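Local coordinates for protein (S)-ureidoglycine aminohydrolase (Escherichia coli, PDB 1RC6) that catalyses the manganese-dependent deamination of (S)-ureidoglycine to (S)-ureidoglycolate and ammonia, a step in the breakdown of allantoin for nitrogen, at residues Y142-R156 with I166-D178. Sequence-based numbering, arbitrary orientation.
Sequences YAPWLVSGNASELER and ILLDFLPKELGFD
Phe-177 turns the CE2 corner of its ring into the face of the Trp-145 indole, an edge-to-face pair with the planes at 83° and the centroid of the six-membered indole ring 4.8 Å from that of the phenyl. It illustrates how two chain segments with no hydrogen bond between them can be matched through ring faces and edges. The indole reaches this position because CG of Trp-145 is lodged between its backbone N and carbonyl carbon (chi1 58°), which swings the ring back over the 166-178 segment. Pro-144 CB sits squarely above one face of the phenyl, 4.0 Å from the centroid, while Pro-172 CD covers the opposite face within its own segment; Val-147 CG2 adds a contact 3.9 Å from Phe-177 CZ. Replacing Phe-177 by an alanine would probably open a gap between Pro-144 and Pro-172 and leave the indole face without its aromatic partner. The same theme recurs on either side of this cluster: Leu-175 CB lies over the Tyr-142 ring, 3.8 Å from its centroid, and Leu-154 CD1 stands over the Phe-170 ring, 3.9 Å from its centroid. Beside Phe-170, the carboxylate of Glu-155, which is poorly ordered, is modelled near that of Asp-169, and Lys-173 forms a long, weak salt bridge with Asp-169 that may temper any repulsion. The contact joins edge strands of two sheets in this bicupin: strand 147-150 pairs with strand 107-111, strand 166-169 with strand 179-186, and between them Phe-170 and Phe-177 also meet Tyr-108 and Tyr-110, respectively.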
loop_
_atom_site.group_PDB
_atom_site.type_symbol
_atom_site.label_atom_id
_atom_site.label_comp_id
_atom_site.label_asym_id
_atom_site.label_seq_id
_atom_site.Cartn_x
_atom_site.Cartn_y
_atom_site.Cartn_z
ATOM N N TYR A 142 -3.179 25.284 4.539
ATOM C CA TYR A 142 -3.250 23.917 5.037
ATOM C C TYR A 142 -1.906 23.231 5.026
ATOM O O TYR A 142 -0.983 23.643 4.318
ATOM C CB TYR A 142 -4.205 23.077 4.203
ATOM C CG TYR A 142 -5.636 23.533 4.203
ATOM C CD1 TYR A 142 -6.069 24.545 3.345
ATOM C CD2 TYR A 142 -6.569 22.922 5.028
ATOM C CE1 TYR A 142 -7.404 24.926 3.309
ATOM C CE2 TYR A 142 -7.900 23.293 5.002
ATOM C CZ TYR A 142 -8.315 24.291 4.142
ATOM O OH TYR A 142 -9.647 24.639 4.119
ATOM N N ALA A 143 -1.817 22.163 5.810
ATOM C CA ALA A 143 -0.597 21.380 5.906
ATOM C C ALA A 143 -0.926 20.059 6.592
ATOM O O ALA A 143 -1.748 20.017 7.500
ATOM C CB ALA A 143 0.455 22.148 6.691
ATOM N N PRO A 144 -0.294 18.959 6.150
ATOM C CA PRO A 144 -0.550 17.648 6.748
ATOM C C PRO A 144 0.333 17.474 7.979
ATOM O O PRO A 144 1.072 18.383 8.349
ATOM C CB PRO A 144 -0.179 16.697 5.628
ATOM C CG PRO A 144 1.048 17.369 5.073
ATOM C CD PRO A 144 0.674 18.853 5.041
ATOM N N TRP A 145 0.262 16.309 8.608
ATOM C CA TRP A 145 1.080 16.056 9.786
ATOM C C TRP A 145 1.264 14.564 10.070
ATOM O O TRP A 145 0.476 13.726 9.628
ATOM C CB TRP A 145 0.467 16.740 11.005
ATOM C CG TRP A 145 -0.924 16.310 11.278
ATOM C CD1 TRP A 145 -1.327 15.237 12.025
ATOM C CD2 TRP A 145 -2.116 16.925 10.770
ATOM N NE1 TRP A 145 -2.703 15.147 12.016
ATOM C CE2 TRP A 145 -3.214 16.169 11.255
ATOM C CE3 TRP A 145 -2.360 18.039 9.951
ATOM C CZ2 TRP A 145 -4.548 16.495 10.950
ATOM C CZ3 TRP A 145 -3.682 18.367 9.645
ATOM C CH2 TRP A 145 -4.763 17.593 10.148
ATOM N N LEU A 146 2.320 14.256 10.816
ATOM C CA LEU A 146 2.648 12.888 11.177
ATOM C C LEU A 146 1.445 12.205 11.798
ATOM O O LEU A 146 0.775 12.770 12.653
ATOM C CB LEU A 146 3.826 12.905 12.161
ATOM C CG LEU A 146 4.371 11.738 13.011
ATOM C CD1 LEU A 146 3.441 10.549 13.049
ATOM C CD2 LEU A 146 5.715 11.346 12.474
ATOM N N VAL A 147 1.161 10.994 11.345
ATOM C CA VAL A 147 0.066 10.213 11.897
ATOM C C VAL A 147 0.585 8.792 12.061
ATOM O O VAL A 147 1.287 8.284 11.194
ATOM C CB VAL A 147 -1.155 10.193 10.971
ATOM C CG1 VAL A 147 -2.260 9.353 11.589
ATOM C CG2 VAL A 147 -1.634 11.599 10.728
ATOM N N SER A 148 0.251 8.159 13.178
ATOM C CA SER A 148 0.697 6.801 13.430
ATOM C C SER A 148 -0.293 6.063 14.331
ATOM O O SER A 148 -0.984 6.676 15.133
ATOM C CB SER A 148 2.083 6.832 14.068
ATOM O OG SER A 148 2.582 5.516 14.244
ATOM N N GLY A 149 -0.373 4.749 14.187
ATOM C CA GLY A 149 -1.292 3.976 15.002
ATOM C C GLY A 149 -1.375 2.543 14.511
ATOM O O GLY A 149 -0.463 2.054 13.827
ATOM N N ASN A 150 -2.454 1.855 14.856
ATOM C CA ASN A 150 -2.624 0.490 14.407
ATOM C C ASN A 150 -4.001 0.388 13.799
ATOM O O ASN A 150 -4.914 1.095 14.211
ATOM C CB ASN A 150 -2.488 -0.498 15.567
ATOM C CG ASN A 150 -2.246 -1.929 15.088
ATOM O OD1 ASN A 150 -3.138 -2.567 14.511
ATOM N ND2 ASN A 150 -1.023 -2.433 15.311
ATOM N N ALA A 151 -4.152 -0.478 12.806
ATOM C CA ALA A 151 -5.440 -0.638 12.154
ATOM C C ALA A 151 -6.471 -1.012 13.207
ATOM O O ALA A 151 -7.594 -0.504 13.212
ATOM C CB ALA A 151 -5.357 -1.719 11.087
ATOM N N SER A 152 -6.070 -1.901 14.105
ATOM C CA SER A 152 -6.945 -2.349 15.175
ATOM C C SER A 152 -7.713 -1.178 15.804
ATOM O O SER A 152 -8.937 -1.233 15.931
ATOM C CB SER A 152 -6.122 -3.077 16.245
ATOM O OG SER A 152 -5.095 -2.247 16.769
ATOM N N GLU A 153 -6.995 -0.119 16.174
ATOM C CA GLU A 153 -7.600 1.053 16.803
ATOM C C GLU A 153 -8.309 2.014 15.841
ATOM O O GLU A 153 -8.629 3.142 16.210
ATOM C CB GLU A 153 -6.537 1.823 17.610
ATOM C CG GLU A 153 -5.175 1.901 16.926
ATOM C CD GLU A 153 -4.267 3.003 17.465
ATOM O OE1 GLU A 153 -4.587 4.195 17.262
ATOM O OE2 GLU A 153 -3.228 2.678 18.082
ATOM N N LEU A 154 -8.566 1.581 14.613
ATOM C CA LEU A 154 -9.243 2.453 13.651
ATOM C C LEU A 154 -10.740 2.236 13.658
ATOM O O LEU A 154 -11.209 1.165 14.027
ATOM C CB LEU A 154 -8.734 2.198 12.231
ATOM C CG LEU A 154 -7.407 2.802 11.786
ATOM C CD1 LEU A 154 -7.159 2.447 10.330
ATOM C CD2 LEU A 154 -7.452 4.306 11.957
ATOM N N GLU A 155 -11.489 3.249 13.234
ATOM C CA GLU A 155 -12.941 3.145 13.165
ATOM C C GLU A 155 -13.249 1.890 12.364
ATOM O O GLU A 155 -12.358 1.312 11.750
ATOM C CB GLU A 155 -13.545 4.360 12.453
ATOM C CG GLU A 155 -13.170 4.480 10.967
ATOM C CD GLU A 155 -11.884 5.262 10.717
ATOM O OE1 GLU A 155 -10.829 4.890 11.270
ATOM O OE2 GLU A 155 -11.936 6.255 9.958
ATOM N N ARG A 156 -14.508 1.479 12.340
ATOM C CA ARG A 156 -14.865 0.263 11.626
ATOM C C ARG A 156 -15.983 0.481 10.614
ATOM O O ARG A 156 -16.889 -0.334 10.505
ATOM C CB ARG A 156 -15.275 -0.802 12.650
ATOM C CG ARG A 156 -15.349 -2.242 12.153
ATOM C CD ARG A 156 -13.978 -2.835 11.864
ATOM N NE ARG A 156 -12.924 -2.298 12.723
ATOM C CZ ARG A 156 -11.657 -2.705 12.688
ATOM N NH1 ARG A 156 -11.291 -3.663 11.841
ATOM N NH2 ARG A 156 -10.749 -2.140 13.478
ATOM N N ILE A 166 -16.103 -3.915 5.623
ATOM C CA ILE A 166 -15.593 -2.975 6.603
ATOM C C ILE A 166 -14.600 -2.053 5.901
ATOM O O ILE A 166 -13.618 -2.519 5.319
ATOM C CB ILE A 166 -14.833 -3.692 7.741
ATOM C CG1 ILE A 166 -15.770 -4.596 8.542
ATOM C CG2 ILE A 166 -14.183 -2.659 8.649
ATOM C CD1 ILE A 166 -15.058 -5.349 9.668
ATOM N N LEU A 167 -14.853 -0.752 5.943
ATOM C CA LEU A 167 -13.933 0.191 5.332
ATOM C C LEU A 167 -13.114 0.830 6.438
ATOM O O LEU A 167 -13.636 1.095 7.520
ATOM C CB LEU A 167 -14.679 1.294 4.590
ATOM C CG LEU A 167 -13.714 2.372 4.088
ATOM C CD1 LEU A 167 -12.715 1.730 3.130
ATOM C CD2 LEU A 167 -14.461 3.499 3.402
ATOM N N LEU A 168 -11.828 1.045 6.183
ATOM C CA LEU A 168 -10.979 1.716 7.152
ATOM C C LEU A 168 -10.318 2.920 6.490
ATOM O O LEU A 168 -9.869 2.839 5.343
ATOM C CB LEU A 168 -9.898 0.784 7.686
ATOM C CG LEU A 168 -10.354 -0.538 8.293
ATOM C CD1 LEU A 168 -9.217 -1.121 9.131
ATOM C CD2 LEU A 168 -11.591 -0.318 9.167
ATOM N N ASP A 169 -10.293 4.041 7.205
ATOM C CA ASP A 169 -9.650 5.245 6.706
ATOM C C ASP A 169 -8.447 5.482 7.615
ATOM O O ASP A 169 -8.592 5.688 8.820
ATOM C CB ASP A 169 -10.600 6.436 6.754
ATOM C CG ASP A 169 -11.813 6.247 5.873
ATOM O OD1 ASP A 169 -11.820 5.273 5.086
ATOM O OD2 ASP A 169 -12.754 7.075 5.964
ATOM N N PHE A 170 -7.259 5.443 7.024
ATOM C CA PHE A 170 -6.019 5.603 7.764
ATOM C C PHE A 170 -5.603 7.015 8.091
ATOM O O PHE A 170 -4.935 7.240 9.088
ATOM C CB PHE A 170 -4.887 4.952 6.985
ATOM C CG PHE A 170 -4.759 3.491 7.219
ATOM C CD1 PHE A 170 -3.925 3.009 8.207
ATOM C CD2 PHE A 170 -5.476 2.587 6.445
ATOM C CE1 PHE A 170 -3.802 1.638 8.426
ATOM C CE2 PHE A 170 -5.359 1.212 6.660
ATOM C CZ PHE A 170 -4.521 0.739 7.653
ATOM N N LEU A 171 -5.988 7.964 7.253
ATOM C CA LEU A 171 -5.571 9.342 7.439
ATOM C C LEU A 171 -6.701 10.329 7.608
ATOM O O LEU A 171 -7.847 10.035 7.316
ATOM C CB LEU A 171 -4.703 9.760 6.240
ATOM C CG LEU A 171 -3.189 9.492 6.246
ATOM C CD1 LEU A 171 -2.842 8.241 7.041
ATOM C CD2 LEU A 171 -2.697 9.389 4.817
ATOM N N PRO A 172 -6.388 11.530 8.104
ATOM C CA PRO A 172 -7.419 12.556 8.295
ATOM C C PRO A 172 -7.968 12.970 6.925
ATOM O O PRO A 172 -7.253 12.901 5.931
ATOM C CB PRO A 172 -6.648 13.694 8.980
ATOM C CG PRO A 172 -5.557 12.989 9.704
ATOM C CD PRO A 172 -5.109 11.949 8.708
ATOM N N LYS A 173 -9.220 13.409 6.877
ATOM C CA LYS A 173 -9.847 13.829 5.624
ATOM C C LYS A 173 -9.577 15.293 5.276
ATOM O O LYS A 173 -9.835 15.716 4.160
ATOM C CB LYS A 173 -11.357 13.614 5.705
ATOM C CG LYS A 173 -11.756 12.291 6.330
ATOM C CD LYS A 173 -11.491 11.120 5.406
ATOM C CE LYS A 173 -12.729 10.790 4.593
ATOM N NZ LYS A 173 -13.849 10.311 5.458
ATOM N N GLU A 174 -9.071 16.067 6.228
ATOM C CA GLU A 174 -8.781 17.484 6.014
ATOM C C GLU A 174 -7.931 17.769 4.774
ATOM O O GLU A 174 -7.014 17.017 4.436
ATOM C CB GLU A 174 -8.078 18.081 7.246
ATOM C CG GLU A 174 -8.990 18.448 8.408
ATOM C CD GLU A 174 -9.826 17.280 8.907
ATOM O OE1 GLU A 174 -9.244 16.251 9.316
ATOM O OE2 GLU A 174 -11.072 17.394 8.897
ATOM N N LEU A 175 -8.225 18.887 4.123
ATOM C CA LEU A 175 -7.514 19.293 2.925
ATOM C C LEU A 175 -6.019 19.338 3.130
ATOM O O LEU A 175 -5.260 19.411 2.161
ATOM C CB LEU A 175 -7.991 20.666 2.465
ATOM C CG LEU A 175 -9.502 20.815 2.262
ATOM C CD1 LEU A 175 -9.798 22.194 1.721
ATOM C CD2 LEU A 175 -10.011 19.740 1.311
ATOM N N GLY A 176 -5.593 19.320 4.391
ATOM C CA GLY A 176 -4.171 19.344 4.680
ATOM C C GLY A 176 -3.572 18.130 4.007
ATOM O O GLY A 176 -2.422 18.156 3.521
ATOM N N PHE A 177 -4.373 17.065 3.965
ATOM C CA PHE A 177 -3.963 15.820 3.341
ATOM C C PHE A 177 -4.427 15.757 1.889
ATOM O O PHE A 177 -5.548 16.135 1.565
ATOM C CB PHE A 177 -4.513 14.633 4.125
ATOM C CG PHE A 177 -3.839 14.420 5.452
ATOM C CD1 PHE A 177 -2.867 13.438 5.602
ATOM C CD2 PHE A 177 -4.142 15.231 6.539
ATOM C CE1 PHE A 177 -2.207 13.274 6.817
ATOM C CE2 PHE A 177 -3.495 15.076 7.745
ATOM C CZ PHE A 177 -2.525 14.097 7.888
ATOM N N ASP A 178 -3.541 15.282 1.021
ATOM C CA ASP A 178 -3.833 15.163 -0.392
ATOM C C ASP A 178 -3.895 13.687 -0.798
ATOM O O ASP A 178 -3.794 13.354 -1.974
ATOM C CB ASP A 178 -2.758 15.892 -1.197
ATOM C CG ASP A 178 -1.406 15.213 -1.114
ATOM O OD1 ASP A 178 -1.260 14.250 -0.330
ATOM O OD2 ASP A 178 -0.483 15.652 -1.837
#